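Local coordinates for translocator protein BipD (Burkholderia pseudomallei, PDB 3NFT), which is required for epithelial cell invasion and survival within host cells, and probably regulates secretion of BipB and BipC and their integration into the target membrane, at residues R98-L103 against G125-I130; A36-R41 against S277-L282; I137-T142 against M194-G199; E145-Y150 against V221-D226. One frame throughout, in Å; residues are numbered along the deposited sequence. Where two conformers were deposited one is given.

Overall arrangement
Three of the four contacts share helix 121-160, which is met in succession by helix 76-103 (contact 1) and by two neighbouring strands of one small antiparallel sheet (contacts 3 and 4). Contact 2 instead sets an N-terminal loop on helix 244-295. Contacts 3 and 4 touch: their centres lie about 14 Å apart, M194 O probably accepts a hydrogen bond from V221 N, and the M194 sulfur packs on G146 and L147. Contact 2 bridges to contact 3 through F279 and I137, and to contact 1 through V129 against L282 and a probable R98-A36 hydrogen bond. Contacts 1 and 4 are farthest apart, about 33 Å between centres. The second subunit touches contacts 1 and 2.

Contact 1 (R98-L103 against G125-I130)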
loop_
_atom_site.group_PDB
_atom_site.type_symbol
_atom_site.label_atom_id
_atom_site.label_comp_id
_atom_site.label_asym_id
_atom_site.label_seq_id
_atom_site.Cartn_x
_atom_site.Cartn_y
_atom_site.Cartn_z
ATOM N N ARG A 98 16.065 -2.546 -5.104
ATOM C CA ARG A 98 16.071 -3.293 -6.374
ATOM C C ARG A 98 14.675 -3.715 -6.786
ATOM O O ARG A 98 14.327 -3.630 -7.958
ATOM C CB ARG A 98 16.992 -4.515 -6.296
ATOM C CG ARG A 98 18.430 -4.123 -6.050
ATOM C CD ARG A 98 19.433 -5.207 -6.416
ATOM N NE ARG A 98 19.326 -6.424 -5.617
ATOM C CZ ARG A 98 19.836 -6.593 -4.389
ATOM N NH1 ARG A 98 20.481 -5.616 -3.750
ATOM N NH2 ARG A 98 19.687 -7.755 -3.781
ATOM N N LEU A 99 13.879 -4.168 -5.820
ATOM C CA LEU A 99 12.485 -4.552 -6.082
ATOM C C LEU A 99 11.653 -3.360 -6.538
ATOM O O LEU A 99 10.843 -3.470 -7.466
ATOM C CB LEU A 99 11.872 -5.222 -4.848
ATOM C CG LEU A 99 12.466 -6.594 -4.499
ATOM C CD1 LEU A 99 12.119 -7.018 -3.067
ATOM C CD2 LEU A 99 11.978 -7.667 -5.494
ATOM N N GLU A 100 11.875 -2.210 -5.908
ATOM C CA GLU A 100 11.174 -0.984 -6.260
ATOM C C GLU A 100 11.508 -0.589 -7.700
ATOM O O GLU A 100 10.628 -0.203 -8.485
ATOM C CB GLU A 100 11.552 0.125 -5.287
ATOM C CG GLU A 100 10.920 1.467 -5.609
ATOM C CD GLU A 100 11.199 2.518 -4.551
ATOM O OE1 GLU A 100 11.834 2.207 -3.512
ATOM O OE2 GLU A 100 10.800 3.677 -4.787
ATOM N N THR A 101 12.780 -0.695 -8.051
ATOM C CA THR A 101 13.214 -0.409 -9.418
ATOM C C THR A 101 12.545 -1.352 -10.424
ATOM O O THR A 101 12.107 -0.905 -11.490
ATOM C CB THR A 101 14.744 -0.461 -9.529
ATOM O OG1 THR A 101 15.301 0.516 -8.641
ATOM C CG2 THR A 101 15.204 -0.167 -10.954
ATOM N N GLU A 102 12.451 -2.636 -10.076
ATOM C CA GLU A 102 11.704 -3.626 -10.871
ATOM C C GLU A 102 10.244 -3.212 -11.100
ATOM O O GLU A 102 9.699 -3.447 -12.184
ATOM C CB GLU A 102 11.727 -4.996 -10.180
ATOM C CG GLU A 102 12.798 -5.961 -10.641
ATOM C CD GLU A 102 12.218 -7.184 -11.341
ATOM O OE1 GLU A 102 12.411 -8.303 -10.821
ATOM O OE2 GLU A 102 11.563 -7.028 -12.400
ATOM N N LEU A 103 9.624 -2.615 -10.078
ATOM C CA LEU A 103 8.213 -2.188 -10.121
ATOM C C LEU A 103 7.946 -0.870 -10.856
ATOM O O LEU A 103 6.809 -0.607 -11.258
ATOM C CB LEU A 103 7.654 -2.057 -8.695
ATOM C CG LEU A 103 7.180 -3.339 -8.024
ATOM C CD1 LEU A 103 7.142 -3.167 -6.496
ATOM C CD2 LEU A 103 5.811 -3.757 -8.582
ATOM N N GLY A 125 0.971 1.582 -5.032
ATOM C CA GLY A 125 0.539 0.943 -3.793
ATOM C C GLY A 125 1.627 0.058 -3.223
ATOM O O GLY A 125 1.883 0.086 -2.013
ATOM N N LEU A 126 2.252 -0.740 -4.094
ATOM C CA LEU A 126 3.349 -1.613 -3.689
ATOM C C LEU A 126 4.594 -0.799 -3.314
ATOM O O LEU A 126 5.303 -1.176 -2.388
ATOM C CB LEU A 126 3.646 -2.674 -4.766
ATOM C CG LEU A 126 2.488 -3.669 -4.962
ATOM C CD1 LEU A 126 2.773 -4.622 -6.131
ATOM C CD2 LEU A 126 2.241 -4.449 -3.686
ATOM N N VAL A 127 4.852 0.309 -4.026
ATOM C CA VAL A 127 5.933 1.235 -3.644
ATOM C C VAL A 127 5.711 1.764 -2.225
ATOM O O VAL A 127 6.650 1.842 -1.421
ATOM C CB VAL A 127 6.092 2.404 -4.640
ATOM C CG1 VAL A 127 7.094 3.448 -4.105
ATOM C CG2 VAL A 127 6.551 1.871 -5.981
ATOM N N ASP A 128 4.468 2.108 -1.899
ATOM C CA ASP A 128 4.130 2.556 -0.549
ATOM C C ASP A 128 4.441 1.499 0.508
ATOM O O ASP A 128 4.961 1.804 1.579
ATOM C CB ASP A 128 2.651 2.959 -0.459
ATOM C CG ASP A 128 2.344 4.246 -1.210
ATOM O OD1 ASP A 128 3.282 5.006 -1.536
ATOM O OD2 ASP A 128 1.147 4.494 -1.473
ATOM N N VAL A 129 4.105 0.253 0.197
ATOM C CA VAL A 129 4.389 -0.881 1.071
ATOM C C VAL A 129 5.890 -1.030 1.238
ATOM O O VAL A 129 6.383 -1.294 2.328
ATOM C CB VAL A 129 3.782 -2.189 0.507
ATOM C CG1 VAL A 129 4.268 -3.402 1.283
ATOM C CG2 VAL A 129 2.238 -2.127 0.537
ATOM N N ILE A 130 6.623 -0.844 0.149
ATOM C CA ILE A 130 8.074 -0.870 0.211
ATOM C C ILE A 130 8.585 0.244 1.116
ATOM O O ILE A 130 9.475 0.034 1.930
ATOM C CB ILE A 130 8.707 -0.808 -1.189
ATOM C CG1 ILE A 130 8.486 -2.139 -1.926
ATOM C CG2 ILE A 130 10.209 -0.538 -1.099
ATOM C CD1 ILE A 130 8.847 -2.117 -3.373
HETATM O O HOH W 1 9.321 3.097 -1.439
#
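L103 and I130 supply the apolar centre of this helix pairing, with the terminal methyls L103 CD1 and I130 CD1 3.7 Å apart. The same L103 methyl also lies 3.9 Å from L126 CB, so one branch of the leucine serves both residues, while its other methyl, CD2, approaches L126 CD1 at 4.0 Å. The L103 and L126 side chains cross at about a right angle. I130 CD1 also touches E100 CA (3.9 Å), one turn back from L103, a position that follows from I130 CG1 standing anti to its own carbonyl carbon (chi1 -72°).

The two segments are antiparallel, at 171°, with their axes 10.2 Å apart. They join helix 76-103 to helix 121-160, which lies within a predicted coiled coil. Helix 244-295 adds a third partner, L99 meeting I290 and I130 meeting L286, to give a local helical bundle, and V129 packs on G125 of the second subunit.

The polar interactions lie along one flank. E100 is extended, with CG anti to the backbone N (chi1 177°), which carries its carboxylate to V127 CG1 (3.8 Å from OE2) and I130 CG2 (4.0 Å from OE1), both van der Waals contacts. A water donates to V127 O at 3.0 Å and makes a weak bond to E100 OE1. The stronger partner of that oxygen is K134, one turn beyond I130, through a salt bridge.

Contact 2 (A36-R41 against S277-L282); sequences AGVDRR and SNFDNL
V38 and R40 are the loop residues through which the N-terminal domain, an intramolecular chaperone, meets segment S277-L282 of a predicted coiled coil. Just before them, G37 takes a positive phi (96°) and closes helix 30-35 in a Schellman motif. V38 then offers its CG1 methyl to the F279 ring, reaching CE2 at 4.0 Å from an oblique direction. H88 and L95 of helix 76-103 also touch this valine.

D39 leaves the loop on the side away from segment 277-282; in one of its two conformers the carboxylate accepts from R41 N, a cap on helix 41-56, and is gripped side-on by the R41 guanidinium.

R40 carries the polar half of the contact. Its CG lies between the backbone N and the carbonyl carbon (chi1 59°), and a bend at chi3 lays the guanidinium against the first turn of the helix segment, where S277 CA sits over one face and S277 CB is 3.5 Å from NH1. The chain passes D280 on the way, CD lying 3.4 Å from OD1. That OD1 accepts from two waters, one holding R40 N at 2.9 Å and the other R40 NH1, also at 2.9 Å.

Arginine and aspartate are thus coupled through water, R40 NE staying 4.7 Å from D280 OD1 and forming its direct salt bridge with E44; hydration probably softens the attraction to D280.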
loop_
_atom_site.group_PDB
_atom_site.type_symbol
_atom_site.label_atom_id
_atom_site.label_comp_id
_atom_site.label_asym_id
_atom_site.label_seq_id
_atom_site.Cartn_x
_atom_site.Cartn_y
_atom_site.Cartn_z
ATOM N N ALA A 36 20.626 -12.986 -2.685
ATOM C CA ALA A 36 20.429 -11.553 -2.861
ATOM C C ALA A 36 21.139 -10.744 -1.769
ATOM O O ALA A 36 21.021 -9.503 -1.726
ATOM C CB ALA A 36 18.949 -11.224 -2.883
ATOM N N GLY A 37 21.871 -11.416 -0.892
ATOM C CA GLY A 37 22.714 -10.762 0.095
ATOM C C GLY A 37 22.097 -10.583 1.463
ATOM O O GLY A 37 22.696 -9.956 2.340
ATOM N N VAL A 38 20.933 -11.188 1.686
ATOM C CA VAL A 38 20.196 -11.034 2.948
ATOM C C VAL A 38 20.106 -12.378 3.698
ATOM O O VAL A 38 19.561 -13.340 3.184
ATOM C CB VAL A 38 18.781 -10.471 2.667
ATOM C CG1 VAL A 38 17.963 -10.322 3.964
ATOM C CG2 VAL A 38 18.881 -9.110 1.956
ATOM N N ASP A 39 20.658 -12.427 4.910
ATOM C CA ASP A 39 20.618 -13.613 5.752
ATOM C C ASP A 39 20.419 -13.195 7.191
ATOM O O ASP A 39 21.366 -12.808 7.865
ATOM C CB ASP A 39 21.905 -14.428 5.606
ATOM C CG ASP A 39 21.846 -15.761 6.345
ATOM O OD1 ASP A 39 22.789 -16.560 6.174
ATOM O OD2 ASP A 39 20.899 -16.020 7.119
ATOM N N ARG A 40 19.172 -13.275 7.654
ATOM C CA ARG A 40 18.842 -12.841 8.996
ATOM C C ARG A 40 19.521 -13.628 10.089
ATOM O O ARG A 40 19.617 -13.175 11.220
ATOM C CB ARG A 40 17.329 -12.873 9.222
ATOM C CG ARG A 40 16.688 -14.258 9.033
ATOM C CD ARG A 40 15.193 -14.259 9.278
ATOM N NE ARG A 40 14.931 -14.351 10.693
ATOM C CZ ARG A 40 13.937 -15.020 11.275
ATOM N NH1 ARG A 40 13.015 -15.696 10.567
ATOM N NH2 ARG A 40 13.891 -15.056 12.591
ATOM N N ARG A 41 19.936 -14.860 9.780
ATOM C CA ARG A 41 20.594 -15.686 10.771
ATOM C C ARG A 41 21.901 -15.049 11.283
ATOM O O ARG A 41 22.311 -15.287 12.412
ATOM C CB ARG A 41 20.879 -17.098 10.197
ATOM C CG ARG A 41 19.621 -17.872 9.731
ATOM C CD ARG A 41 19.933 -19.179 8.959
ATOM N NE ARG A 41 20.879 -18.885 7.905
ATOM C CZ ARG A 41 21.546 -19.804 7.223
ATOM N NH1 ARG A 41 21.331 -21.089 7.466
ATOM N NH2 ARG A 41 22.428 -19.432 6.312
ATOM N N SER A 277 11.776 -11.818 10.041
ATOM C CA SER A 277 10.835 -12.743 9.410
ATOM C C SER A 277 9.819 -11.988 8.554
ATOM O O SER A 277 9.566 -12.357 7.406
ATOM C CB SER A 277 10.153 -13.612 10.470
ATOM O OG SER A 277 9.184 -14.460 9.881
ATOM N N ASN A 278 9.251 -10.902 9.106
ATOM C CA ASN A 278 8.346 -10.038 8.341
ATOM C C ASN A 278 9.004 -9.473 7.072
ATOM O O ASN A 278 8.364 -9.377 6.019
ATOM C CB ASN A 278 7.811 -8.892 9.206
ATOM C CG ASN A 278 6.686 -9.327 10.139
ATOM O OD1 ASN A 278 6.135 -10.428 10.005
ATOM N ND2 ASN A 278 6.289 -8.434 11.061
ATOM N N PHE A 279 10.283 -9.112 7.155
ATOM C CA PHE A 279 10.981 -8.615 5.986
ATOM C C PHE A 279 11.078 -9.703 4.908
ATOM O O PHE A 279 10.772 -9.470 3.744
ATOM C CB PHE A 279 12.391 -8.116 6.299
ATOM C CG PHE A 279 13.148 -7.734 5.072
ATOM C CD1 PHE A 279 13.063 -6.446 4.546
ATOM C CD2 PHE A 279 13.932 -8.666 4.404
ATOM C CE1 PHE A 279 13.744 -6.095 3.393
ATOM C CE2 PHE A 279 14.622 -8.296 3.236
ATOM C CZ PHE A 279 14.499 -7.026 2.731
ATOM N N ASP A 280 11.500 -10.885 5.320
ATOM C CA ASP A 280 11.599 -12.001 4.377
ATOM C C ASP A 280 10.246 -12.263 3.698
ATOM O O ASP A 280 10.179 -12.479 2.480
ATOM C CB ASP A 280 12.113 -13.235 5.096
ATOM C CG ASP A 280 13.582 -13.127 5.471
ATOM O OD1 ASP A 280 14.103 -14.087 6.089
ATOM O OD2 ASP A 280 14.240 -12.114 5.121
ATOM N N ASN A 281 9.171 -12.251 4.479
ATOM C CA ASN A 281 7.826 -12.422 3.928
ATOM C C ASN A 281 7.437 -11.302 2.980
ATOM O O ASN A 281 6.839 -11.545 1.931
ATOM C CB ASN A 281 6.793 -12.497 5.039
ATOM C CG ASN A 281 6.842 -13.793 5.804
ATOM O OD1 ASN A 281 7.433 -14.778 5.355
ATOM N ND2 ASN A 281 6.213 -13.806 6.973
ATOM N N LEU A 282 7.788 -10.071 3.332
ATOM C CA LEU A 282 7.574 -8.922 2.445
ATOM C C LEU A 282 8.248 -9.102 1.086
ATOM O O LEU A 282 7.632 -8.879 0.044
ATOM C CB LEU A 282 8.038 -7.621 3.101
ATOM C CG LEU A 282 8.024 -6.318 2.283
ATOM C CD1 LEU A 282 6.597 -5.944 1.822
ATOM C CD2 LEU A 282 8.671 -5.157 3.079
HETATM O O HOH W 2 16.977 -13.755 5.757
HETATM O O HOH W 3 12.501 -15.366 7.686
#

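Contact 3 (I137-T142 against M194-G199); sequences IDAYAT and MQLPKG
M194, in strand 193-195, meets T142, and the two side chains slide past each other in opposite directions. The T142 methyl CG2 touches M194 CB at 3.7 Å, and M194 CG lies 3.5 Å from the backbone oxygen T142 O. Bends at chi2 and chi3 then lead the end of the methionine away from segment I137-T142 and toward the next turns of the helix.

The Q195 side chain leaves the backbone on the side away from the helix, so its part in the contact is played by the backbone. A water donates to Q195 O (2.8 Å) and to T142 OG1 (3.0 Å). The threonine hydroxyl itself donates to D138 O one turn back, reaching it from the face of the carbonyl plane opposite that used by T142 N, which leaves D138 O with two donors and the hydroxyl fixed between helix and water. Having OG1 anti to the carbonyl carbon (chi1 -60°) is what permits both this bond and the methyl contact with M194. On the far side Q195 NE2 bonds to L196 O and to S218 O.

L196 starts away from the helix, yet its CD2 comes back to within 4.2 Å of A139 CB; I202 and W205 of helix 202-209 pack on the same leucine. P197 follows and sets CD (3.7 Å) and CG (3.9 Å) against A139 CB, where the small alanine lets the chain come close, with the A139 and L196 CA atoms 5.6 Å apart.

This is alpha/beta packing, in which an outermost strand of a three-stranded antiparallel sheet, and the loop leaving it, rest on a long helix predicted to be coiled coil.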
loop_
_atom_site.group_PDB
_atom_site.type_symbol
_atom_site.label_atom_id
_atom_site.label_comp_id
_atom_site.label_asym_id
_atom_site.label_seq_id
_atom_site.Cartn_x
_atom_site.Cartn_y
_atom_site.Cartn_z
ATOM N N ILE A 137 12.740 -1.275 8.726
ATOM C CA ILE A 137 14.141 -1.684 8.764
ATOM C C ILE A 137 15.013 -0.718 9.511
ATOM O O ILE A 137 15.820 -1.105 10.361
ATOM C CB ILE A 137 14.750 -1.814 7.332
ATOM C CG1 ILE A 137 14.177 -3.031 6.634
ATOM C CG2 ILE A 137 16.301 -1.835 7.381
ATOM C CD1 ILE A 137 14.359 -2.929 5.098
ATOM N N ASP A 138 14.868 0.550 9.149
ATOM C CA ASP A 138 15.650 1.610 9.767
ATOM C C ASP A 138 15.358 1.737 11.247
ATOM O O ASP A 138 16.284 1.873 12.066
ATOM C CB ASP A 138 15.325 2.953 9.089
ATOM C CG ASP A 138 15.998 3.126 7.741
ATOM O OD1 ASP A 138 15.686 4.151 7.082
ATOM O OD2 ASP A 138 16.823 2.288 7.323
ATOM N N ALA A 139 14.072 1.756 11.604
ATOM C CA ALA A 139 13.665 1.877 12.996
ATOM C C ALA A 139 14.276 0.757 13.822
ATOM O O ALA A 139 14.862 0.978 14.886
ATOM C CB ALA A 139 12.136 1.809 13.127
ATOM N N TYR A 140 14.119 -0.469 13.354
ATOM C CA TYR A 140 14.590 -1.578 14.143
ATOM C C TYR A 140 16.091 -1.618 14.250
ATOM O O TYR A 140 16.621 -1.977 15.302
ATOM C CB TYR A 140 14.044 -2.923 13.641
ATOM C CG TYR A 140 13.010 -3.461 14.596
ATOM C CD1 TYR A 140 11.667 -3.438 14.306
ATOM C CD2 TYR A 140 13.406 -3.946 15.825
ATOM C CE1 TYR A 140 10.743 -3.931 15.216
ATOM C CE2 TYR A 140 12.503 -4.423 16.729
ATOM C CZ TYR A 140 11.179 -4.412 16.425
ATOM O OH TYR A 140 10.330 -4.883 17.389
ATOM N N ALA A 141 16.778 -1.248 13.179
ATOM C CA ALA A 141 18.213 -1.169 13.212
ATOM C C ALA A 141 18.662 -0.152 14.264
ATOM O O ALA A 141 19.601 -0.399 15.015
ATOM C CB ALA A 141 18.769 -0.796 11.818
ATOM N N THR A 142 18.023 1.017 14.296
ATOM C CA THR A 142 18.415 2.060 15.239
ATOM C C THR A 142 18.140 1.605 16.669
ATOM O O THR A 142 18.962 1.772 17.559
ATOM C CB THR A 142 17.632 3.347 14.965
ATOM O OG1 THR A 142 17.904 3.780 13.631
ATOM C CG2 THR A 142 18.062 4.420 15.952
ATOM N N MET A 194 17.612 7.142 20.854
ATOM C CA MET A 194 17.364 6.758 19.488
ATOM C C MET A 194 16.213 7.594 18.960
ATOM O O MET A 194 15.323 7.964 19.708
ATOM C CB MET A 194 17.016 5.274 19.446
ATOM C CG MET A 194 18.170 4.339 19.874
ATOM S SD MET A 194 17.637 3.003 20.974
ATOM C CE MET A 194 17.621 3.856 22.535
ATOM N N GLN A 195 16.256 7.904 17.675
ATOM C CA GLN A 195 15.198 8.666 17.040
ATOM C C GLN A 195 14.513 7.748 16.052
ATOM O O GLN A 195 15.154 7.221 15.150
ATOM C CB GLN A 195 15.778 9.882 16.316
ATOM C CG GLN A 195 14.769 10.644 15.497
ATOM C CD GLN A 195 13.703 11.286 16.350
ATOM O OE1 GLN A 195 14.013 12.061 17.261
ATOM N NE2 GLN A 195 12.438 10.961 16.072
ATOM N N LEU A 196 13.214 7.555 16.235
ATOM C CA LEU A 196 12.406 6.815 15.270
ATOM C C LEU A 196 12.287 7.605 13.960
ATOM O O LEU A 196 12.393 8.845 13.963
ATOM C CB LEU A 196 11.010 6.541 15.841
ATOM C CG LEU A 196 10.923 5.563 17.014
ATOM C CD1 LEU A 196 9.534 5.516 17.632
ATOM C CD2 LEU A 196 11.336 4.185 16.541
ATOM N N PRO A 197 12.045 6.909 12.838
ATOM C CA PRO A 197 11.832 7.590 11.556
ATOM C C PRO A 197 10.693 8.604 11.643
ATOM O O PRO A 197 9.732 8.407 12.404
ATOM C CB PRO A 197 11.464 6.443 10.605
ATOM C CG PRO A 197 12.012 5.193 11.259
ATOM C CD PRO A 197 11.909 5.441 12.732
ATOM N N LYS A 198 10.795 9.696 10.889
ATOM C CA LYS A 198 9.694 10.652 10.809
ATOM C C LYS A 198 8.457 9.914 10.280
ATOM O O LYS A 198 8.565 9.026 9.422
ATOM C CB LYS A 198 10.050 11.843 9.908
ATOM C CG LYS A 198 9.138 13.049 10.124
ATOM C CD LYS A 198 9.582 14.267 9.322
ATOM C CE LYS A 198 8.688 15.483 9.626
ATOM N NZ LYS A 198 9.054 16.705 8.828
ATOM N N GLY A 199 7.296 10.240 10.840
ATOM C CA GLY A 199 6.046 9.556 10.496
ATOM C C GLY A 199 5.741 8.317 11.324
ATOM O O GLY A 199 4.691 7.697 11.143
HETATM O O HOH W 4 15.344 5.204 13.152
#

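Contact 4 (E145-Y150 against V221-D226)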
loop_
_atom_site.group_PDB
_atom_site.type_symbol
_atom_site.label_atom_id
_atom_site.label_comp_id
_atom_site.label_asym_id
_atom_site.label_seq_id
_atom_site.Cartn_x
_atom_site.Cartn_y
_atom_site.Cartn_z
ATOM N N GLU A 145 20.577 -1.323 17.599
ATOM C CA GLU A 145 21.924 -0.738 17.801
ATOM C C GLU A 145 22.029 -0.084 19.165
ATOM O O GLU A 145 22.961 -0.333 19.908
ATOM C CB GLU A 145 22.236 0.341 16.748
ATOM C CG GLU A 145 23.367 1.389 17.118
ATOM C CD GLU A 145 24.750 0.808 17.115
ATOM O OE1 GLU A 145 25.717 1.526 17.467
ATOM O OE2 GLU A 145 24.878 -0.372 16.740
ATOM N N GLY A 146 21.055 0.747 19.488
ATOM C CA GLY A 146 21.097 1.481 20.755
ATOM C C GLY A 146 20.961 0.575 21.958
ATOM O O GLY A 146 21.679 0.697 22.957
ATOM N N LEU A 147 20.018 -0.346 21.890
ATOM C CA LEU A 147 19.833 -1.263 22.999
ATOM C C LEU A 147 21.055 -2.173 23.166
ATOM O O LEU A 147 21.406 -2.532 24.280
ATOM C CB LEU A 147 18.536 -2.043 22.865
ATOM C CG LEU A 147 17.291 -1.372 23.488
ATOM C CD1 LEU A 147 17.313 -1.389 25.006
ATOM C CD2 LEU A 147 17.095 0.077 23.014
ATOM N N THR A 148 21.693 -2.544 22.062
ATOM C CA THR A 148 22.871 -3.385 22.174
ATOM C C THR A 148 24.048 -2.590 22.741
ATOM O O THR A 148 24.854 -3.112 23.500
ATOM C CB THR A 148 23.228 -4.058 20.831
ATOM O OG1 THR A 148 22.088 -4.820 20.380
ATOM C CG2 THR A 148 24.445 -4.976 20.979
ATOM N N LYS A 149 24.149 -1.312 22.375
ATOM C CA LYS A 149 25.147 -0.470 23.011
ATOM C C LYS A 149 24.942 -0.352 24.518
ATOM O O LYS A 149 25.892 -0.421 25.314
ATOM C CB LYS A 149 25.135 0.908 22.358
ATOM C CG LYS A 149 26.074 1.861 23.003
ATOM C CD LYS A 149 27.534 1.527 22.839
ATOM C CE LYS A 149 28.374 2.786 23.110
ATOM N NZ LYS A 149 29.783 2.482 23.387
ATOM N N TYR A 150 23.696 -0.151 24.927
ATOM C CA TYR A 150 23.336 -0.185 26.343
ATOM C C TYR A 150 23.757 -1.479 27.017
ATOM O O TYR A 150 24.390 -1.493 28.060
ATOM C CB TYR A 150 21.845 0.011 26.476
ATOM C CG TYR A 150 21.176 -0.472 27.753
ATOM C CD1 TYR A 150 21.501 0.059 29.005
ATOM C CD2 TYR A 150 20.165 -1.404 27.707
ATOM C CE1 TYR A 150 20.851 -0.351 30.136
ATOM C CE2 TYR A 150 19.506 -1.830 28.846
ATOM C CZ TYR A 150 19.851 -1.299 30.071
ATOM O OH TYR A 150 19.176 -1.696 31.198
ATOM N N VAL A 221 13.424 7.700 21.624
ATOM C CA VAL A 221 13.436 6.529 22.465
ATOM C C VAL A 221 14.583 6.631 23.456
ATOM O O VAL A 221 15.745 6.800 23.062
ATOM C CB VAL A 221 13.599 5.249 21.640
ATOM C CG1 VAL A 221 13.476 4.045 22.554
ATOM C CG2 VAL A 221 12.553 5.197 20.522
ATOM N N THR A 222 14.250 6.528 24.739
ATOM C CA THR A 222 15.228 6.506 25.819
ATOM C C THR A 222 15.088 5.185 26.587
ATOM O O THR A 222 14.023 4.555 26.595
ATOM C CB THR A 222 15.034 7.689 26.791
ATOM O OG1 THR A 222 13.690 7.696 27.253
ATOM C CG2 THR A 222 15.353 9.016 26.106
ATOM N N ILE A 223 16.169 4.770 27.216
ATOM C CA ILE A 223 16.237 3.514 27.930
ATOM C C ILE A 223 15.915 3.755 29.395
ATOM O O ILE A 223 16.513 4.644 30.032
ATOM C CB ILE A 223 17.626 2.911 27.770
ATOM C CG1 ILE A 223 17.909 2.670 26.277
ATOM C CG2 ILE A 223 17.775 1.643 28.593
ATOM C CD1 ILE A 223 19.303 2.347 26.027
ATOM N N ASN A 224 14.963 2.998 29.925
ATOM C CA ASN A 224 14.559 3.129 31.327
ATOM C C ASN A 224 15.752 2.712 32.213
ATOM O O ASN A 224 16.215 1.559 32.127
ATOM C CB ASN A 224 13.325 2.239 31.578
ATOM C CG ASN A 224 12.756 2.374 32.949
ATOM O OD1 ASN A 224 13.405 2.868 33.881
ATOM N ND2 ASN A 224 11.501 1.899 33.102
ATOM N N PRO A 225 16.242 3.630 33.075
ATOM C CA PRO A 225 17.394 3.329 33.906
ATOM C C PRO A 225 17.084 2.576 35.206
ATOM O O PRO A 225 17.948 2.445 36.063
ATOM C CB PRO A 225 17.961 4.700 34.210
ATOM C CG PRO A 225 16.730 5.561 34.274
ATOM C CD PRO A 225 15.790 5.027 33.232
ATOM N N ASP A 226 15.871 2.068 35.342
ATOM C CA ASP A 226 15.406 1.553 36.627
ATOM C C ASP A 226 16.273 0.399 37.165
ATOM O O ASP A 226 16.614 0.370 38.343
ATOM C CB ASP A 226 13.918 1.151 36.619
ATOM C CG ASP A 226 13.551 0.079 35.571
ATOM O OD1 ASP A 226 12.450 -0.479 35.729
ATOM O OD2 ASP A 226 14.273 -0.150 34.581
HETATM O O HOH W 5 18.146 -0.061 33.499
#
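Helix segment E145-Y150 and strand V221-I223 run almost parallel, 16° apart and 9.9 Å between axes, with L147 and I223 nearest in register. I223 makes most of the contact, and both its branches bear on Y150, CG2 over the ring and CD1 at its base. The CG2 methyl sits over the ring centre, 3.7 Å from the centroid and only 5° off the ring normal, a clear CH-pi contact. CD1 lies 3.5 Å from Y150 CB and approaches G146 O at 4.2 Å; CG1 meets L147 CD2. Y150 has CG anti to its backbone N (chi1 158°), which carries the ring alongside the strand, with one face against I223 CG2.

The strand is the middle one of the antiparallel sheet 193-195, 220-223 and 213-215, packed on helix 121-160. M194 of the neighbouring strand also touches L147 and I223, and I261 of helix 244-295 touches Y150.

Beyond the strand the contact becomes polar. A water donates to N224 O at 2.9 Å and also bonds Y150 OH at 3.0 Å, tying the tyrosine's end to the backbone just ahead of helix 226-233. There N224 OD1 accepts from D226 N (3.0 Å) in an Asx turn.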